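Local coordinates for protein mosquitocidal toxin (Lysinibacillus sphaericus, PDB 2VSE) that kills mosquito larvae, probably by ADP-ribosylating target proteins with one domain, and its four ricin-B-like lectin domains are thought to bind carbohydrate, at residues F564-N569 / Q686-R691; I583-N588 / N671-K676; Q594-T599 / I609-H614; L617-D622 / Q639-I644. All coordinates share one frame; numbering follows the deposited sequence.

Interaction 1: F564-N569 / Q686-R691; sequences FMTVIN and QKWYLR
Met-565 and Tyr-689 form the hydrogen-bonded pair at the heart of this antiparallel strand pairing. Met-565 N donates to Tyr-689 O at 2.8 Å, and Tyr-689 N returns a bond to Met-565 O that is more bent, 143° at the hydrogen. A third backbone bond, from Val-567 N to Lys-687 O (3.2 Å), carries the pairing past the end of strand 560-566. The carbonyl of Met-565 also receives the CA-H of Trp-688, with Trp-688 CA 3.1 Å from Met-565 O. At the end of the strand, the hydroxyl of Thr-566 donates to Asn-569 O from above that carbonyl's plane, linking the strand end to the turn that follows.

Side chains flank this polar core. Phe-564 and Leu-690 run side by side, with Phe-564 CD1 3.5 Å from Leu-690 CD2, while the edge of the Trp-688 indole meets Phe-564 O. On the face bearing Met-565 and Tyr-689, Val-567 CG2 sits over the phenol ring in a CH-pi contact, 4.1 Å from the Tyr-689 centroid. The bend at chi3 (-83°) turns the Met-565 methyl back toward Tyr-689 CB, and its sulfur rests over one face of the Arg-691 guanidinium, SD to NH1 3.4 Å.

The polar ends find partners beyond the two segments: Lys-687 NZ makes a salt bridge with Asp-648, Trp-688 NE1 donates to Phe-663 O, and Arg-691 NE bonds to Gln-563. Hydrogen bonding between the segments is thus purely main-chain, whereas their side chains meet through apolar, aromatic and sulfur contacts, a chemistry suited to a buried seam joining the first and last strands of the barrel.

Interaction 2: I583-N588 / N671-K676; sequences IATKTN and NDIPLK
Asn-671 opens the contact by reaching across to Thr-587, whose backbone N donates to Asn-671 OD1 at 3.0 Å. With CG anti to the backbone N (chi1 -170°), the amide of Asn-671 takes the place of a main-chain acceptor at this end of the pairing. Next, Asp-672 N gives a short bond of 2.6 Å to Thr-585 O. The Asp-672 carboxylate lies alongside the Lys-586 chain, but NZ of Lys-586 stays 4.3 Å from OD1 of Asp-672, beyond salt-bridge range.

Ile-673 O then accepts from Thr-585 N at 3.1 Å, and Ile-673 CG1 packs beside Thr-585 OG1, a hydroxyl that is bonded to Ile-670 O. Pro-674 lies opposite Ala-584 as a non-hydrogen-bonded pair, their CA atoms 4.0 Å apart. At Leu-675 the backbone N donates to Ile-583 O, while the two methyls part company: CD1 meets Ile-583 CG2 and CD2 meets Thr-585 CG2 at 3.7 Å.

Strand 583-587 lies between strands 572-576 and 673-679 in an antiparallel four-stranded sheet. Such a pairing between hairpins is consistent with the cap of a beta-trefoil, the fold of ricin-B-like lectin domains.

Interaction 3: Q594-T599 / I609-H614; sequences QKWTVT and IRNLQH
An asparagine amide standing on edge over an indole face is the striking feature here: ND2 of Asn-611 lies over the Trp-596 ring, 3.4 Å from CZ2 of Trp-596, with the amide and ring planes almost perpendicular (87°). The two residues are a non-hydrogen-bonded pair in the beta hairpin formed by strands 596-601 and 606-611, part of one of the toxin's ricin-B-like beta-trefoil domains. A chi1 of -171° swings the Asn-611 amide away from its own backbone N, which brings the ND2 end over the six-membered side of the ring, and ND2 finds its hydrogen-bond acceptor in Asn-593 O. The indole nitrogen of Trp-596 in turn donates to Ala-574 O, so both polar groups are satisfied by neighbouring backbone.

Thr-597 and Arg-610 exchange two main-chain bonds, Thr-597 N to Arg-610 O (2.8 Å) and Arg-610 N to Thr-597 O (3.0 Å). Beyond the strands, Leu-612 N donates to Lys-595 O, and the leucine lies alongside the aliphatic chain of Lys-595. On the face shared with the tryptophan, Ile-609 CG2 touches Trp-596 CB at 3.7 Å.

The turn leaving the hairpin is fixed by an Asx motif, in which His-614 N donates to Asn-611 OD1 at 2.8 Å, on a lone pair in the carbonyl plane.

Interaction 4: L617-D622 / Q639-I644; sequences LSLAWD and QYWIPI
Strands 618-621 and 640-644 run at 91° to one another, their axes 8.0 Å apart at closest approach, so they meet as crossing elements and not as paired strands. The nearest CA atoms are those of Ala-620 and Gln-639, 4.4 Å apart.

Trp-641 spans the gap with its indole. NE1 of Trp-641 donates to Leu-619 O at 2.9 Å, a fairly straight bond of 159°; the acceptor lies near the ring plane, although the donor stands above the plane of the carbonyl. With CG anti to the carbonyl carbon (chi1 -52°), the Trp-641 ring is directed at strand 618-621. Leu-619 grips the same indole a second way, its CD2 set over one face toward the rim and 3.6 Å from Trp-641 CZ2. This pairing of an in-plane bond with a methyl on the face should limit rotation of the ring. Farther along its edge, Trp-641 CH2 approaches CB of Trp-621 at 4.1 Å.

Gln-639 runs along the side of the strand that carries Ser-618 and Ala-620. Its CG packs against Ala-620 CB at 3.7 Å, and its OE1 lies 2.9 Å from Ser-618 OG, while NE2 donates to Thr-633 O.

All six touching residues are buried. Strand 618-621 pairs with strand 629-632 in a two-stranded sheet and Trp-641 meets Phe-663 edge to face, while strand 640-645 lies between strands 606-611 and 651-655 in the six-stranded barrel sheet.

How the interactions relate
From the N terminus, strand 560-566 opens interaction 1, which closes only when strand 688-692 returns; the other three contacts nest inside that loop. Interaction 2 closes the next, between 583-588 and 671-676, and encloses interactions 3 and 4. Those two follow in series: the hairpin of interaction 3 closes before interaction 4 opens, and backbone bonds join 609-614 to 617-622. No loops cross. Interactions 1 and 3 meet round the Phe-564 ring, which touches Trp-596, Val-598 and Ile-609, while Ile-583 of interaction 2 packs on both Trp-596 and Leu-619. Together the contacts tie the six-stranded barrel sheet to the outlying hairpin strands of one trefoil.

Interaction 1: F564-N569 / Q686-R691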
# COMPACT_ATOMS: atom_id res chain seq x y z
N PHE A 564 -26.33 0.99 5.99
CA PHE A 564 -25.62 2.26 5.99
C PHE A 564 -25.89 2.98 7.31
O PHE A 564 -27.00 3.44 7.55
CB PHE A 564 -26.08 3.13 4.81
CG PHE A 564 -25.94 2.45 3.49
CD1 PHE A 564 -24.84 2.72 2.67
CD2 PHE A 564 -26.89 1.54 3.06
CE1 PHE A 564 -24.71 2.09 1.44
CE2 PHE A 564 -26.76 0.90 1.83
CZ PHE A 564 -25.67 1.18 1.02
N MET A 565 -24.88 3.05 8.16
CA MET A 565 -24.99 3.72 9.46
C MET A 565 -24.48 5.14 9.32
O MET A 565 -23.43 5.34 8.71
CB MET A 565 -24.13 2.98 10.48
CG MET A 565 -24.48 1.52 10.70
SD MET A 565 -23.28 0.82 11.84
CE MET A 565 -21.95 0.42 10.70
N THR A 566 -25.19 6.12 9.88
CA THR A 566 -24.68 7.50 9.89
C THR A 566 -23.46 7.55 10.81
O THR A 566 -23.41 6.83 11.82
CB THR A 566 -25.72 8.56 10.34
OG1 THR A 566 -25.95 8.48 11.75
CG2 THR A 566 -27.03 8.41 9.58
N VAL A 567 -22.49 8.37 10.44
CA VAL A 567 -21.28 8.61 11.22
C VAL A 567 -21.60 9.25 12.57
O VAL A 567 -20.98 8.93 13.58
CB VAL A 567 -20.31 9.48 10.40
CG1 VAL A 567 -19.37 10.31 11.28
CG2 VAL A 567 -19.54 8.60 9.43
N ILE A 568 -22.57 10.16 12.58
CA ILE A 568 -22.85 10.94 13.77
C ILE A 568 -23.57 10.10 14.81
O ILE A 568 -23.34 10.26 16.00
CB ILE A 568 -23.64 12.24 13.44
CG1 ILE A 568 -22.69 13.28 12.84
CG2 ILE A 568 -24.35 12.81 14.70
CD1 ILE A 568 -23.37 14.29 11.92
N ASN A 569 -24.44 9.21 14.34
CA ASN A 569 -25.17 8.29 15.21
C ASN A 569 -25.30 6.91 14.55
O ASN A 569 -26.18 6.69 13.73
CB ASN A 569 -26.54 8.88 15.56
CG ASN A 569 -27.32 8.02 16.54
OD1 ASN A 569 -26.89 6.92 16.91
ND2 ASN A 569 -28.47 8.51 16.97
N GLN A 686 -22.70 13.67 5.87
CA GLN A 686 -22.70 13.14 4.51
C GLN A 686 -21.99 11.79 4.45
O GLN A 686 -21.83 11.20 3.38
CB GLN A 686 -22.01 14.13 3.58
CG GLN A 686 -22.69 15.48 3.50
CD GLN A 686 -22.16 16.32 2.38
OE1 GLN A 686 -20.95 16.46 2.22
NE2 GLN A 686 -23.06 16.88 1.59
N LYS A 687 -21.59 11.29 5.62
CA LYS A 687 -20.71 10.14 5.68
C LYS A 687 -21.39 8.98 6.39
O LYS A 687 -22.18 9.17 7.32
CB LYS A 687 -19.39 10.53 6.34
CG LYS A 687 -18.58 11.56 5.53
CD LYS A 687 -17.66 12.40 6.40
CE LYS A 687 -16.66 11.54 7.17
NZ LYS A 687 -15.87 12.35 8.14
N TRP A 688 -21.07 7.77 5.94
CA TRP A 688 -21.70 6.56 6.44
C TRP A 688 -20.67 5.50 6.73
O TRP A 688 -19.69 5.35 5.99
CB TRP A 688 -22.70 6.00 5.42
CG TRP A 688 -23.76 6.98 4.94
CD1 TRP A 688 -23.61 7.97 4.00
CD2 TRP A 688 -25.14 7.02 5.33
NE1 TRP A 688 -24.79 8.62 3.81
CE2 TRP A 688 -25.75 8.06 4.61
CE3 TRP A 688 -25.91 6.28 6.24
CZ2 TRP A 688 -27.10 8.40 4.78
CZ3 TRP A 688 -27.25 6.60 6.39
CH2 TRP A 688 -27.83 7.65 5.67
N TYR A 689 -20.88 4.78 7.83
CA TYR A 689 -20.13 3.56 8.09
C TYR A 689 -20.95 2.38 7.54
O TYR A 689 -22.19 2.35 7.68
CB TYR A 689 -19.88 3.38 9.59
CG TYR A 689 -18.84 4.30 10.18
CD1 TYR A 689 -17.51 4.23 9.79
CD2 TYR A 689 -19.17 5.22 11.19
CE1 TYR A 689 -16.55 5.06 10.33
CE2 TYR A 689 -18.21 6.05 11.75
CZ TYR A 689 -16.90 5.96 11.30
OH TYR A 689 -15.90 6.75 11.82
N LEU A 690 -20.26 1.42 6.92
CA LEU A 690 -20.91 0.28 6.30
C LEU A 690 -20.89 -0.94 7.20
O LEU A 690 -19.84 -1.36 7.65
CB LEU A 690 -20.25 -0.07 4.95
CG LEU A 690 -20.30 0.98 3.83
CD1 LEU A 690 -19.50 0.55 2.60
CD2 LEU A 690 -21.72 1.24 3.44
N ARG A 691 -22.06 -1.50 7.49
CA ARG A 691 -22.12 -2.82 8.11
C ARG A 691 -22.37 -3.80 7.01
O ARG A 691 -23.43 -3.82 6.38
CB ARG A 691 -23.19 -2.93 9.19
CG ARG A 691 -23.33 -4.34 9.76
CD ARG A 691 -23.77 -4.35 11.24
NE ARG A 691 -24.86 -3.42 11.49
CZ ARG A 691 -24.86 -2.45 12.41
NH1 ARG A 691 -23.84 -2.27 13.22
NH2 ARG A 691 -25.91 -1.66 12.52

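Interaction 2: I583-N588 / N671-K676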
# COMPACT_ATOMS: atom_id res chain seq x y z
N ILE A 583 -36.53 7.42 1.58
CA ILE A 583 -35.54 6.77 2.41
C ILE A 583 -35.06 7.74 3.49
O ILE A 583 -34.75 8.90 3.20
CB ILE A 583 -34.38 6.23 1.54
CG1 ILE A 583 -34.93 5.20 0.54
CG2 ILE A 583 -33.26 5.63 2.41
CD1 ILE A 583 -33.97 4.82 -0.58
N ALA A 584 -35.04 7.27 4.74
CA ALA A 584 -34.74 8.12 5.90
C ALA A 584 -33.83 7.43 6.90
O ALA A 584 -33.70 6.20 6.88
CB ALA A 584 -36.04 8.55 6.57
N THR A 585 -33.22 8.22 7.78
CA THR A 585 -32.46 7.67 8.89
C THR A 585 -33.41 7.26 9.99
O THR A 585 -34.19 8.07 10.49
CB THR A 585 -31.41 8.64 9.45
OG1 THR A 585 -32.04 9.88 9.79
CG2 THR A 585 -30.32 8.88 8.43
N LYS A 586 -33.34 5.99 10.37
CA LYS A 586 -34.22 5.44 11.39
C LYS A 586 -33.47 4.51 12.33
O LYS A 586 -32.47 3.88 11.97
CB LYS A 586 -35.41 4.72 10.76
CG LYS A 586 -36.51 5.67 10.31
CD LYS A 586 -37.48 5.00 9.37
CE LYS A 586 -38.88 4.88 9.96
NZ LYS A 586 -38.94 3.91 11.08
N THR A 587 -33.96 4.44 13.56
CA THR A 587 -33.41 3.55 14.56
C THR A 587 -33.30 2.13 13.98
O THR A 587 -34.24 1.64 13.34
CB THR A 587 -34.24 3.58 15.84
OG1 THR A 587 -34.33 4.94 16.30
CG2 THR A 587 -33.59 2.78 16.91
N ASN A 588 -32.15 1.49 14.15
CA ASN A 588 -31.94 0.19 13.52
C ASN A 588 -32.66 -0.94 14.22
O ASN A 588 -32.67 -1.03 15.45
CB ASN A 588 -30.45 -0.13 13.38
CG ASN A 588 -30.20 -1.47 12.67
OD1 ASN A 588 -30.94 -1.87 11.76
ND2 ASN A 588 -29.14 -2.16 13.07
N ASN A 671 -34.03 10.34 14.28
CA ASN A 671 -35.00 9.37 13.78
C ASN A 671 -36.03 9.97 12.83
O ASN A 671 -36.65 10.99 13.12
CB ASN A 671 -35.68 8.64 14.95
CG ASN A 671 -36.52 7.47 14.48
OD1 ASN A 671 -36.03 6.55 13.83
ND2 ASN A 671 -37.80 7.49 14.82
N ASP A 672 -36.15 9.34 11.66
CA ASP A 672 -37.18 9.62 10.64
C ASP A 672 -36.99 10.86 9.75
O ASP A 672 -37.95 11.31 9.12
CB ASP A 672 -38.59 9.59 11.27
CG ASP A 672 -39.58 8.78 10.45
OD1 ASP A 672 -40.33 7.98 11.06
OD2 ASP A 672 -39.62 8.93 9.21
N ILE A 673 -35.78 11.42 9.70
CA ILE A 673 -35.53 12.52 8.75
C ILE A 673 -35.01 11.98 7.43
O ILE A 673 -34.12 11.13 7.41
CB ILE A 673 -34.60 13.64 9.29
CG1 ILE A 673 -33.26 13.07 9.75
CG2 ILE A 673 -35.28 14.45 10.40
CD1 ILE A 673 -32.08 13.92 9.33
N PRO A 674 -35.59 12.45 6.31
CA PRO A 674 -35.24 11.96 4.99
C PRO A 674 -33.80 12.26 4.59
O PRO A 674 -33.27 13.32 4.95
CB PRO A 674 -36.21 12.72 4.06
CG PRO A 674 -36.59 13.94 4.83
CD PRO A 674 -36.65 13.48 6.25
N LEU A 675 -33.18 11.31 3.89
CA LEU A 675 -31.92 11.54 3.20
C LEU A 675 -32.13 12.57 2.11
O LEU A 675 -33.22 12.67 1.53
CB LEU A 675 -31.38 10.24 2.58
CG LEU A 675 -31.32 8.89 3.30
CD1 LEU A 675 -30.31 7.98 2.59
CD2 LEU A 675 -30.98 8.98 4.78
N LYS A 676 -31.09 13.35 1.83
CA LYS A 676 -31.17 14.41 0.84
C LYS A 676 -29.90 14.40 0.03
O LYS A 676 -28.82 14.13 0.57
CB LYS A 676 -31.35 15.77 1.53
CG LYS A 676 -32.71 15.98 2.20
CD LYS A 676 -33.84 16.20 1.16
CE LYS A 676 -35.15 16.53 1.94
NZ LYS A 676 -36.07 17.33 1.04

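Interaction 3: Q594-T599 / I609-H614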
# COMPACT_ATOMS: atom_id res chain seq x y z
N GLN A 594 -34.22 -2.27 5.96
CA GLN A 594 -33.09 -1.51 6.50
C GLN A 594 -31.78 -2.14 6.04
O GLN A 594 -30.67 -1.78 6.51
CB GLN A 594 -33.17 -1.48 8.02
CG GLN A 594 -34.50 -0.92 8.55
CD GLN A 594 -34.61 -0.98 10.06
OE1 GLN A 594 -34.42 -2.04 10.66
NE2 GLN A 594 -34.93 0.15 10.68
N LYS A 595 -31.92 -3.10 5.12
CA LYS A 595 -30.78 -3.81 4.54
C LYS A 595 -30.82 -3.64 3.04
O LYS A 595 -31.90 -3.53 2.45
CB LYS A 595 -30.83 -5.31 4.87
CG LYS A 595 -30.81 -5.64 6.36
CD LYS A 595 -31.02 -7.13 6.57
CE LYS A 595 -31.05 -7.48 8.04
NZ LYS A 595 -31.36 -8.93 8.25
N TRP A 596 -29.66 -3.61 2.41
CA TRP A 596 -29.56 -3.35 0.99
C TRP A 596 -28.50 -4.24 0.38
O TRP A 596 -27.42 -4.42 0.95
CB TRP A 596 -29.21 -1.88 0.74
CG TRP A 596 -30.11 -0.93 1.45
CD1 TRP A 596 -30.09 -0.64 2.78
CD2 TRP A 596 -31.18 -0.16 0.88
NE1 TRP A 596 -31.09 0.26 3.08
CE2 TRP A 596 -31.77 0.57 1.93
CE3 TRP A 596 -31.70 -0.02 -0.41
CZ2 TRP A 596 -32.86 1.44 1.73
CZ3 TRP A 596 -32.79 0.84 -0.61
CH2 TRP A 596 -33.35 1.56 0.46
N THR A 597 -28.82 -4.81 -0.79
CA THR A 597 -27.81 -5.50 -1.59
C THR A 597 -27.05 -4.47 -2.43
O THR A 597 -27.66 -3.69 -3.17
CB THR A 597 -28.41 -6.57 -2.54
OG1 THR A 597 -29.27 -5.93 -3.48
CG2 THR A 597 -29.21 -7.61 -1.77
N VAL A 598 -25.73 -4.45 -2.29
CA VAL A 598 -24.88 -3.49 -3.00
C VAL A 598 -24.11 -4.26 -4.08
O VAL A 598 -23.41 -5.23 -3.78
CB VAL A 598 -23.94 -2.79 -2.00
CG1 VAL A 598 -22.95 -1.89 -2.70
CG2 VAL A 598 -24.75 -1.98 -0.95
N THR A 599 -24.25 -3.83 -5.34
CA THR A 599 -23.68 -4.58 -6.46
C THR A 599 -22.94 -3.69 -7.47
O THR A 599 -23.50 -2.70 -7.96
CB THR A 599 -24.74 -5.44 -7.20
OG1 THR A 599 -25.51 -6.19 -6.25
CG2 THR A 599 -24.08 -6.42 -8.16
N ILE A 609 -27.73 -0.01 -5.32
CA ILE A 609 -28.11 -0.26 -3.93
C ILE A 609 -29.61 -0.58 -3.89
O ILE A 609 -30.46 0.31 -3.80
CB ILE A 609 -27.77 0.97 -3.07
CG1 ILE A 609 -26.27 1.27 -3.17
CG2 ILE A 609 -28.21 0.74 -1.62
CD1 ILE A 609 -25.86 2.64 -2.69
N ARG A 610 -29.91 -1.87 -3.98
CA ARG A 610 -31.29 -2.34 -4.03
C ARG A 610 -31.75 -2.76 -2.64
O ARG A 610 -30.98 -3.36 -1.90
CB ARG A 610 -31.42 -3.53 -5.00
CG ARG A 610 -30.88 -3.25 -6.42
CD ARG A 610 -31.03 -4.45 -7.34
NE ARG A 610 -32.43 -4.67 -7.67
CZ ARG A 610 -33.01 -4.40 -8.84
NH1 ARG A 610 -32.31 -3.91 -9.85
NH2 ARG A 610 -34.30 -4.64 -8.99
N ASN A 611 -32.99 -2.42 -2.29
CA ASN A 611 -33.53 -2.76 -0.98
C ASN A 611 -33.71 -4.26 -0.85
O ASN A 611 -34.08 -4.92 -1.82
CB ASN A 611 -34.86 -2.07 -0.75
CG ASN A 611 -35.34 -2.21 0.66
OD1 ASN A 611 -36.15 -3.08 0.96
ND2 ASN A 611 -34.82 -1.38 1.55
N LEU A 612 -33.45 -4.81 0.33
CA LEU A 612 -33.54 -6.25 0.50
C LEU A 612 -34.99 -6.72 0.60
O LEU A 612 -35.35 -7.74 0.02
CB LEU A 612 -32.69 -6.75 1.69
CG LEU A 612 -32.64 -8.27 1.92
CD1 LEU A 612 -31.89 -8.99 0.81
CD2 LEU A 612 -32.03 -8.60 3.26
N GLN A 613 -35.82 -5.97 1.33
CA GLN A 613 -37.26 -6.25 1.38
C GLN A 613 -37.89 -6.04 0.01
O GLN A 613 -38.56 -6.93 -0.51
CB GLN A 613 -37.95 -5.37 2.43
CG GLN A 613 -39.47 -5.53 2.51
CD GLN A 613 -39.90 -6.67 3.41
OE1 GLN A 613 -39.25 -6.96 4.41
NE2 GLN A 613 -41.00 -7.31 3.06
N HIS A 614 -37.68 -4.86 -0.57
CA HIS A 614 -38.29 -4.54 -1.86
C HIS A 614 -37.21 -4.42 -2.93
O HIS A 614 -36.75 -3.32 -3.26
CB HIS A 614 -39.12 -3.26 -1.74
CG HIS A 614 -40.24 -3.34 -0.75
ND1 HIS A 614 -41.49 -3.84 -1.06
CD2 HIS A 614 -40.30 -2.96 0.55
CE1 HIS A 614 -42.27 -3.78 0.00
NE2 HIS A 614 -41.57 -3.25 0.99

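Interaction 4: L617-D622 / Q639-I644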
# COMPACT_ATOMS: atom_id res chain seq x y z
N LEU A 617 -36.86 -1.91 -5.80
CA LEU A 617 -36.55 -0.51 -5.49
C LEU A 617 -35.08 -0.30 -5.12
O LEU A 617 -34.52 -1.04 -4.30
CB LEU A 617 -37.47 0.01 -4.38
CG LEU A 617 -38.97 -0.28 -4.50
CD1 LEU A 617 -39.69 0.16 -3.24
CD2 LEU A 617 -39.60 0.35 -5.75
N SER A 618 -34.45 0.69 -5.75
CA SER A 618 -33.05 0.99 -5.46
C SER A 618 -32.88 2.43 -4.97
O SER A 618 -33.61 3.32 -5.41
CB SER A 618 -32.16 0.69 -6.69
OG SER A 618 -32.45 1.54 -7.78
N LEU A 619 -31.94 2.64 -4.05
CA LEU A 619 -31.68 3.98 -3.54
C LEU A 619 -31.32 4.93 -4.68
O LEU A 619 -30.33 4.71 -5.39
CB LEU A 619 -30.57 3.94 -2.50
CG LEU A 619 -30.42 5.14 -1.56
CD1 LEU A 619 -29.92 4.64 -0.22
CD2 LEU A 619 -29.49 6.18 -2.15
N ALA A 620 -32.13 5.97 -4.85
CA ALA A 620 -32.02 6.86 -6.01
C ALA A 620 -32.17 8.34 -5.66
O ALA A 620 -32.82 8.68 -4.66
CB ALA A 620 -33.05 6.46 -7.07
N TRP A 621 -31.56 9.19 -6.48
CA TRP A 621 -31.73 10.63 -6.38
C TRP A 621 -32.75 11.08 -7.41
O TRP A 621 -32.70 10.68 -8.57
CB TRP A 621 -30.39 11.35 -6.58
CG TRP A 621 -30.48 12.84 -6.87
CD1 TRP A 621 -31.34 13.75 -6.31
CD2 TRP A 621 -29.65 13.59 -7.77
NE1 TRP A 621 -31.11 15.00 -6.82
CE2 TRP A 621 -30.07 14.94 -7.71
CE3 TRP A 621 -28.58 13.25 -8.62
CZ2 TRP A 621 -29.48 15.95 -8.48
CZ3 TRP A 621 -28.00 14.26 -9.39
CH2 TRP A 621 -28.45 15.59 -9.31
N ASP A 622 -33.70 11.91 -6.97
CA ASP A 622 -34.71 12.51 -7.85
C ASP A 622 -34.09 13.63 -8.69
O ASP A 622 -34.54 14.79 -8.65
CB ASP A 622 -35.91 13.03 -7.03
CG ASP A 622 -37.17 13.21 -7.86
OD1 ASP A 622 -37.10 13.07 -9.12
OD2 ASP A 622 -38.25 13.51 -7.26
N GLN A 639 -29.43 6.24 -10.10
CA GLN A 639 -29.53 5.13 -9.15
C GLN A 639 -28.19 4.41 -8.96
O GLN A 639 -28.14 3.32 -8.38
CB GLN A 639 -30.62 4.16 -9.60
CG GLN A 639 -31.85 4.85 -10.20
CD GLN A 639 -32.94 3.88 -10.65
OE1 GLN A 639 -32.81 2.63 -10.39
NE2 GLN A 639 -34.05 4.46 -11.34
N TYR A 640 -27.10 5.02 -9.44
CA TYR A 640 -25.77 4.41 -9.31
C TYR A 640 -24.82 5.27 -8.47
O TYR A 640 -24.80 6.50 -8.59
CB TYR A 640 -25.20 4.09 -10.69
CG TYR A 640 -25.81 2.84 -11.31
CD1 TYR A 640 -25.20 1.60 -11.14
CD2 TYR A 640 -26.99 2.89 -12.05
CE1 TYR A 640 -25.74 0.45 -11.69
CE2 TYR A 640 -27.54 1.74 -12.60
CZ TYR A 640 -26.91 0.52 -12.42
OH TYR A 640 -27.42 -0.63 -12.95
N TRP A 641 -24.05 4.62 -7.61
CA TRP A 641 -23.25 5.35 -6.63
C TRP A 641 -21.81 4.90 -6.56
O TRP A 641 -21.51 3.72 -6.74
CB TRP A 641 -23.92 5.26 -5.26
CG TRP A 641 -25.37 5.65 -5.30
CD1 TRP A 641 -26.42 4.84 -5.60
CD2 TRP A 641 -25.91 6.95 -5.05
NE1 TRP A 641 -27.60 5.56 -5.54
CE2 TRP A 641 -27.31 6.85 -5.20
CE3 TRP A 641 -25.35 8.18 -4.71
CZ2 TRP A 641 -28.15 7.94 -5.03
CZ3 TRP A 641 -26.18 9.27 -4.54
CH2 TRP A 641 -27.57 9.14 -4.69
N ILE A 642 -20.93 5.87 -6.31
CA ILE A 642 -19.49 5.66 -6.24
C ILE A 642 -19.07 5.89 -4.80
O ILE A 642 -19.10 7.03 -4.33
CB ILE A 642 -18.73 6.65 -7.13
CG1 ILE A 642 -19.31 6.68 -8.55
CG2 ILE A 642 -17.24 6.32 -7.14
CD1 ILE A 642 -18.98 7.96 -9.33
N PRO A 643 -18.72 4.81 -4.08
CA PRO A 643 -18.25 4.88 -2.69
C PRO A 643 -16.81 5.37 -2.61
O PRO A 643 -15.94 4.81 -3.25
CB PRO A 643 -18.35 3.42 -2.21
CG PRO A 643 -19.12 2.67 -3.32
CD PRO A 643 -18.83 3.43 -4.57
N ILE A 644 -16.58 6.42 -1.83
CA ILE A 644 -15.25 6.97 -1.66
C ILE A 644 -14.88 6.89 -0.19
O ILE A 644 -15.48 7.58 0.65
CB ILE A 644 -15.16 8.42 -2.22
CG1 ILE A 644 -14.89 8.41 -3.73
CG2 ILE A 644 -14.00 9.18 -1.61
CD1 ILE A 644 -16.10 8.39 -4.59